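Local atomic coordinates of D-isomer specific 2-hydroxyacid dehydrogenase family protein (Aeromonas salmonicida subsp. salmonicida, PDB entry 3HG7), a protein that probably acts as an NAD-dependent oxidoreductase of the D-isomer specific 2-hydroxyacid dehydrogenase family. Residues Ile50-Pro55 with Gln72-Gly77; Leu68-Ser73 with Gln91-Arg96. The protein carries 1 engineered substitution. One frame throughout, in Å; residues are numbered along the deposited sequence.

Overall arrangement
Interactions 1 and 2 lie side by side in the five-stranded parallel sheet whose strands run in the order 30-34, 6-11, 50-53, 70-73, 91-93, a sheet separate from the seven-stranded one of the NAD-binding domain. Interaction 1 joins strand 50-53 to strand 70-73; interaction 2 joins strand 70-73 to strand 91-93, the outermost strand on that side within the chain. Their centres are about 6 Å apart, and Gln-72 and Ser-73 belong to both. Along the chain the three strands follow one another in the order in which they lie in the sheet, so the two contacts set three of the five strands side by side, with strand 70-73 in the middle.

Interaction 1 (Ile50-Pro55 with Gln72-Gly77)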
loop_
_atom_site.group_PDB
_atom_site.type_symbol
_atom_site.label_atom_id
_atom_site.label_comp_id
_atom_site.label_asym_id
_atom_site.label_seq_id
_atom_site.Cartn_x
_atom_site.Cartn_y
_atom_site.Cartn_z
ATOM N N ILE A 50 -10.793 -20.862 11.204
ATOM C CA ILE A 50 -10.521 -19.456 10.879
ATOM C C ILE A 50 -9.029 -19.309 10.860
ATOM O O ILE A 50 -8.359 -19.885 11.696
ATOM C CB ILE A 50 -11.115 -18.492 11.952
ATOM C CG1 ILE A 50 -12.635 -18.760 12.086
ATOM C CG2 ILE A 50 -10.920 -17.009 11.516
ATOM C CD1 ILE A 50 -13.301 -17.883 13.115
ATOM N N LEU A 51 -8.503 -18.525 9.925
ATOM C CA LEU A 51 -7.059 -18.268 9.908
ATOM C C LEU A 51 -6.811 -16.744 9.854
ATOM O O LEU A 51 -7.486 -16.018 9.102
ATOM C CB LEU A 51 -6.464 -18.930 8.665
ATOM C CG LEU A 51 -4.951 -18.794 8.469
ATOM C CD1 LEU A 51 -4.208 -19.628 9.514
ATOM C CD2 LEU A 51 -4.587 -19.240 7.053
ATOM N N MET A 52 -5.858 -16.248 10.645
ATOM C CA MET A 52 -5.388 -14.859 10.441
ATOM C C MET A 52 -3.879 -14.920 10.209
ATOM O O MET A 52 -3.159 -15.459 11.058
ATOM C CB MET A 52 -5.693 -13.975 11.642
ATOM C CG MET A 52 -5.169 -12.508 11.453
ATOM S SD MET A 52 -6.185 -11.099 12.042
ATOM C CE MET A 52 -6.161 -11.520 13.766
ATOM N N ALA A 53 -3.428 -14.408 9.070
ATOM C CA ALA A 53 -2.046 -14.666 8.606
ATOM C C ALA A 53 -1.643 -13.694 7.543
ATOM O O ALA A 53 -2.489 -13.033 6.940
ATOM C CB ALA A 53 -1.944 -16.074 8.012
ATOM N N GLU A 54 -0.331 -13.609 7.303
ATOM C CA GLU A 54 0.143 -12.931 6.097
ATOM C C GLU A 54 -0.066 -13.946 4.995
ATOM O O GLU A 54 0.162 -15.152 5.209
ATOM C CB GLU A 54 1.626 -12.547 6.222
ATOM C CG GLU A 54 1.839 -11.269 6.994
ATOM C CD GLU A 54 1.865 -11.500 8.490
ATOM O OE1 GLU A 54 2.826 -12.143 8.957
ATOM O OE2 GLU A 54 0.987 -10.965 9.206
ATOM N N PRO A 55 -0.543 -13.489 3.817
ATOM C CA PRO A 55 -0.719 -14.402 2.668
ATOM C C PRO A 55 0.466 -15.300 2.363
ATOM O O PRO A 55 0.266 -16.504 2.190
ATOM C CB PRO A 55 -0.951 -13.441 1.514
ATOM C CG PRO A 55 -1.699 -12.330 2.160
ATOM C CD PRO A 55 -1.004 -12.134 3.490
ATOM N N GLN A 72 -8.741 -14.302 7.323
ATOM C CA GLN A 72 -8.506 -12.864 7.395
ATOM C C GLN A 72 -7.014 -12.620 7.148
ATOM O O GLN A 72 -6.171 -12.982 8.003
ATOM C CB GLN A 72 -8.865 -12.322 8.770
ATOM C CG GLN A 72 -8.528 -10.814 8.960
ATOM C CD GLN A 72 -9.370 -9.922 8.082
ATOM O OE1 GLN A 72 -10.619 -9.945 8.148
ATOM N NE2 GLN A 72 -8.702 -9.132 7.230
ATOM N N SER A 73 -6.706 -12.043 5.993
ATOM C CA SER A 73 -5.333 -11.573 5.687
ATOM C C SER A 73 -4.982 -10.348 6.533
ATOM O O SER A 73 -5.828 -9.507 6.803
ATOM C CB SER A 73 -5.171 -11.239 4.200
ATOM O OG SER A 73 -3.914 -10.587 3.961
ATOM N N THR A 74 -3.723 -10.252 6.965
ATOM C CA THR A 74 -3.282 -9.095 7.753
ATOM C C THR A 74 -2.776 -8.028 6.815
ATOM O O THR A 74 -2.414 -6.925 7.243
ATOM C CB THR A 74 -2.087 -9.479 8.717
ATOM O OG1 THR A 74 -1.043 -10.096 7.952
ATOM C CG2 THR A 74 -2.538 -10.426 9.773
ATOM N N TYR A 75 -2.732 -8.350 5.532
ATOM C CA TYR A 75 -2.227 -7.416 4.528
ATOM C C TYR A 75 -3.332 -7.036 3.568
ATOM O O TYR A 75 -4.279 -7.801 3.297
ATOM C CB TYR A 75 -1.119 -8.061 3.692
ATOM C CG TYR A 75 0.225 -8.190 4.313
ATOM C CD1 TYR A 75 0.530 -7.553 5.512
ATOM C CD2 TYR A 75 1.227 -8.931 3.671
ATOM C CE1 TYR A 75 1.812 -7.643 6.065
ATOM C CE2 TYR A 75 2.505 -9.027 4.223
ATOM C CZ TYR A 75 2.779 -8.380 5.414
ATOM O OH TYR A 75 4.027 -8.442 5.975
ATOM N N ALA A 76 -3.196 -5.849 2.990
ATOM C CA ALA A 76 -4.102 -5.453 1.936
ATOM C C ALA A 76 -3.894 -6.319 0.695
ATOM O O ALA A 76 -4.848 -6.700 0.037
ATOM C CB ALA A 76 -3.860 -3.949 1.579
ATOM N N GLY A 77 -2.644 -6.632 0.376
ATOM C CA GLY A 77 -2.352 -7.356 -0.863
ATOM C C GLY A 77 -2.487 -8.864 -0.675
ATOM O O GLY A 77 -1.867 -9.425 0.226
#
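Strand 50-53 and strand 70-73 are parallel neighbours joined through helix 55-58 in a beta-alpha-beta unit, and Met-52 pairs with Gln-72 and Ala-53 with Ser-73 across them. Gln-72 N gives its hydrogen to Leu-51 O at 2.8 Å, and Ala-53 N answers with a longer bond to Gln-72 O. Thr-74 N then binds Ala-53 O, carrying the pairing one residue past the end of strand 70-73.

On one face Met-52 and Gln-72 run side by side, with SD of Met-52 3.9 Å from CG of Gln-72. The long, flexible thioether suits a buried place beside Leu-10 of strand 6-11 and Phe-293 of helix 286-301. A bend at chi2 (66°) brings NE2 of Gln-72 back to the O of its neighbour Ser-73, to which it donates, while OE1 accepts from Thr-93 and Asn-296. Ala-53, on the other face, is small enough to fit against Phe-71.

Beyond the strands, Glu-54 stands at the N-cap position and brings its carboxylate to Thr-74. The threonine hydroxyl sits between its own backbone N and carbonyl carbon (chi1 53°) and donates to the anti lone pair of Glu-54 OE2, a short 2.5 Å bond. Ser-12 also bonds OE2, and OE1 is held by Gln-13 N, so both oxygens of this buried acid have partners, and the charge is probably stabilised by them. The aliphatic part of the same side chain serves Tyr-75: CG of Glu-54 lies over one face of the phenol ring, 3.7 Å from its centroid, in a CH-pi contact. Pro-55, the first residue of its helix, packs its ring against the same turn, where Pro-55 CD comes within 3.3 Å of Ser-73 OG, the hydroxyl that donates to Tyr-75 O.

Interaction 2 (Leu68-Ser73 with Gln91-Arg96); sequences LSWFQS and QLTNVR
Thr-93 OG1 links two side chains of strand 70-73: it accepts a nearly straight bond from Trp-70 NE1 (3.0 Å, 172°), lying almost in the indole plane, and donates to Gln-72 OE1 at 2.7 Å, above the plane of that amide carbonyl. A threonine suits the place because one hydroxyl can both accept and donate; chi1 of 56° sets it between its own backbone N and carbonyl carbon, where it meets both partners. The other end of the amide, Gln-72 NE2, reaches Asn-94 O at 3.0 Å, in the loop just after strand 91-93.

Four backbone bonds hold the parallel pair, from Gln-91 N to Ser-69 O through to Ser-73 N to Thr-93 O. A water also bridges Ser-69 O and Gln-91 NE2, fitting for a polar, partly exposed residue at the start of strand 91-93.

On the opposite face from Trp-70, Phe-71 and Leu-92 point the same way, and CD1 of Leu-92 makes a CH-pi contact offset toward the rim, 4.1 Å from the centroid of the Phe-71 ring. Val-95 CG2 makes a tight carbon-oxygen approach, 3.2 Å from Ser-73 O.

Helix 286-301 lies against the face bearing Trp-70 and Gln-72, its Phe-293 nearly parallel to the indole, whereas Phe-71 packs on Ala-58 of helix 55-58.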
loop_
_atom_site.group_PDB
_atom_site.type_symbol
_atom_site.label_atom_id
_atom_site.label_comp_id
_atom_site.label_asym_id
_atom_site.label_seq_id
_atom_site.Cartn_x
_atom_site.Cartn_y
_atom_site.Cartn_z
ATOM N N LEU A 68 -10.955 -25.056 6.765
ATOM C CA LEU A 68 -10.945 -23.594 6.685
ATOM C C LEU A 68 -12.193 -23.017 6.005
ATOM O O LEU A 68 -12.529 -23.433 4.892
ATOM C CB LEU A 68 -9.687 -23.107 5.950
ATOM C CG LEU A 68 -9.551 -21.581 5.805
ATOM C CD1 LEU A 68 -9.380 -20.922 7.175
ATOM C CD2 LEU A 68 -8.389 -21.228 4.926
ATOM N N SER A 69 -12.848 -22.092 6.707
ATOM C CA SER A 69 -14.052 -21.383 6.298
ATOM C C SER A 69 -13.798 -19.915 5.990
ATOM O O SER A 69 -14.423 -19.324 5.073
ATOM C CB SER A 69 -15.059 -21.454 7.457
ATOM O OG SER A 69 -15.564 -22.776 7.521
ATOM N N TRP A 70 -12.941 -19.303 6.808
ATOM C CA TRP A 70 -12.624 -17.867 6.689
ATOM C C TRP A 70 -11.155 -17.545 7.051
ATOM O O TRP A 70 -10.643 -17.902 8.115
ATOM C CB TRP A 70 -13.600 -17.027 7.507
ATOM C CG TRP A 70 -13.219 -15.599 7.642
ATOM C CD1 TRP A 70 -12.744 -14.758 6.660
ATOM C CD2 TRP A 70 -13.242 -14.838 8.846
ATOM N NE1 TRP A 70 -12.479 -13.533 7.194
ATOM C CE2 TRP A 70 -12.759 -13.558 8.538
ATOM C CE3 TRP A 70 -13.597 -15.131 10.170
ATOM C CZ2 TRP A 70 -12.622 -12.548 9.508
ATOM C CZ3 TRP A 70 -13.475 -14.135 11.130
ATOM C CH2 TRP A 70 -12.999 -12.850 10.789
ATOM N N PHE A 71 -10.497 -16.874 6.116
ATOM C CA PHE A 71 -9.089 -16.431 6.260
ATOM C C PHE A 71 -9.107 -14.911 6.210
ATOM O O PHE A 71 -9.489 -14.305 5.206
ATOM C CB PHE A 71 -8.305 -17.000 5.076
ATOM C CG PHE A 71 -6.836 -16.632 5.027
ATOM C CD1 PHE A 71 -6.256 -15.770 5.938
ATOM C CD2 PHE A 71 -6.069 -17.113 3.980
ATOM C CE1 PHE A 71 -4.871 -15.403 5.823
ATOM C CE2 PHE A 71 -4.714 -16.766 3.861
ATOM C CZ PHE A 71 -4.138 -15.897 4.791
ATOM N N GLN A 72 -8.741 -14.302 7.323
ATOM C CA GLN A 72 -8.506 -12.864 7.395
ATOM C C GLN A 72 -7.014 -12.620 7.148
ATOM O O GLN A 72 -6.171 -12.982 8.003
ATOM C CB GLN A 72 -8.865 -12.322 8.770
ATOM C CG GLN A 72 -8.528 -10.814 8.960
ATOM C CD GLN A 72 -9.370 -9.922 8.082
ATOM O OE1 GLN A 72 -10.619 -9.945 8.148
ATOM N NE2 GLN A 72 -8.702 -9.132 7.230
ATOM N N SER A 73 -6.706 -12.043 5.993
ATOM C CA SER A 73 -5.333 -11.573 5.687
ATOM C C SER A 73 -4.982 -10.348 6.533
ATOM O O SER A 73 -5.828 -9.507 6.803
ATOM C CB SER A 73 -5.171 -11.239 4.200
ATOM O OG SER A 73 -3.914 -10.587 3.961
ATOM N N GLN A 91 -13.794 -18.216 2.528
ATOM C CA GLN A 91 -13.950 -16.778 2.384
ATOM C C GLN A 91 -12.627 -16.120 2.708
ATOM O O GLN A 91 -12.108 -16.290 3.806
ATOM C CB GLN A 91 -14.995 -16.224 3.339
ATOM C CG GLN A 91 -16.389 -16.815 3.164
ATOM C CD GLN A 91 -17.445 -15.870 3.665
ATOM O OE1 GLN A 91 -17.699 -14.831 3.055
ATOM N NE2 GLN A 91 -18.028 -16.193 4.806
ATOM N N LEU A 92 -12.101 -15.361 1.762
ATOM C CA LEU A 92 -10.893 -14.560 2.031
ATOM C C LEU A 92 -11.280 -13.092 2.218
ATOM O O LEU A 92 -12.005 -12.533 1.377
ATOM C CB LEU A 92 -9.907 -14.688 0.866
ATOM C CG LEU A 92 -8.637 -13.821 0.912
ATOM C CD1 LEU A 92 -7.696 -14.179 2.096
ATOM C CD2 LEU A 92 -7.967 -14.022 -0.431
ATOM N N THR A 93 -10.807 -12.471 3.307
ATOM C CA THR A 93 -10.908 -11.011 3.463
ATOM C C THR A 93 -9.533 -10.380 3.621
ATOM O O THR A 93 -8.610 -10.993 4.153
ATOM C CB THR A 93 -11.759 -10.616 4.673
ATOM O OG1 THR A 93 -11.210 -11.239 5.825
ATOM C CG2 THR A 93 -13.228 -11.072 4.502
ATOM N N ASN A 94 -9.391 -9.146 3.164
ATOM C CA ASN A 94 -8.134 -8.457 3.367
ATOM C C ASN A 94 -8.352 -7.329 4.345
ATOM O O ASN A 94 -9.407 -7.280 4.998
ATOM C CB ASN A 94 -7.569 -7.993 2.032
ATOM C CG ASN A 94 -8.337 -6.824 1.446
ATOM O OD1 ASN A 94 -9.528 -6.638 1.726
ATOM N ND2 ASN A 94 -7.661 -6.030 0.613
ATOM N N VAL A 95 -7.372 -6.419 4.437
ATOM C CA VAL A 95 -7.417 -5.279 5.327
ATOM C C VAL A 95 -7.620 -4.034 4.454
ATOM O O VAL A 95 -6.857 -3.800 3.506
ATOM C CB VAL A 95 -6.069 -5.185 6.199
ATOM C CG1 VAL A 95 -6.008 -3.865 6.927
ATOM C CG2 VAL A 95 -6.027 -6.303 7.207
ATOM N N ARG A 96 -8.696 -3.289 4.707
ATOM C CA ARG A 96 -8.892 -2.024 4.006
ATOM C C ARG A 96 -9.366 -0.892 4.906
ATOM O O ARG A 96 -9.866 -1.129 5.997
ATOM C CB ARG A 96 -9.788 -2.213 2.780
ATOM C CG ARG A 96 -11.220 -2.619 3.065
ATOM C CD ARG A 96 -12.092 -1.985 1.994
ATOM N NE ARG A 96 -13.505 -1.846 2.363
ATOM C CZ ARG A 96 -13.990 -0.949 3.225
ATOM N NH1 ARG A 96 -13.185 -0.101 3.864
ATOM N NH2 ARG A 96 -15.301 -0.928 3.468
HETATM O O HOH W 1 -17.194 -19.119 5.000
#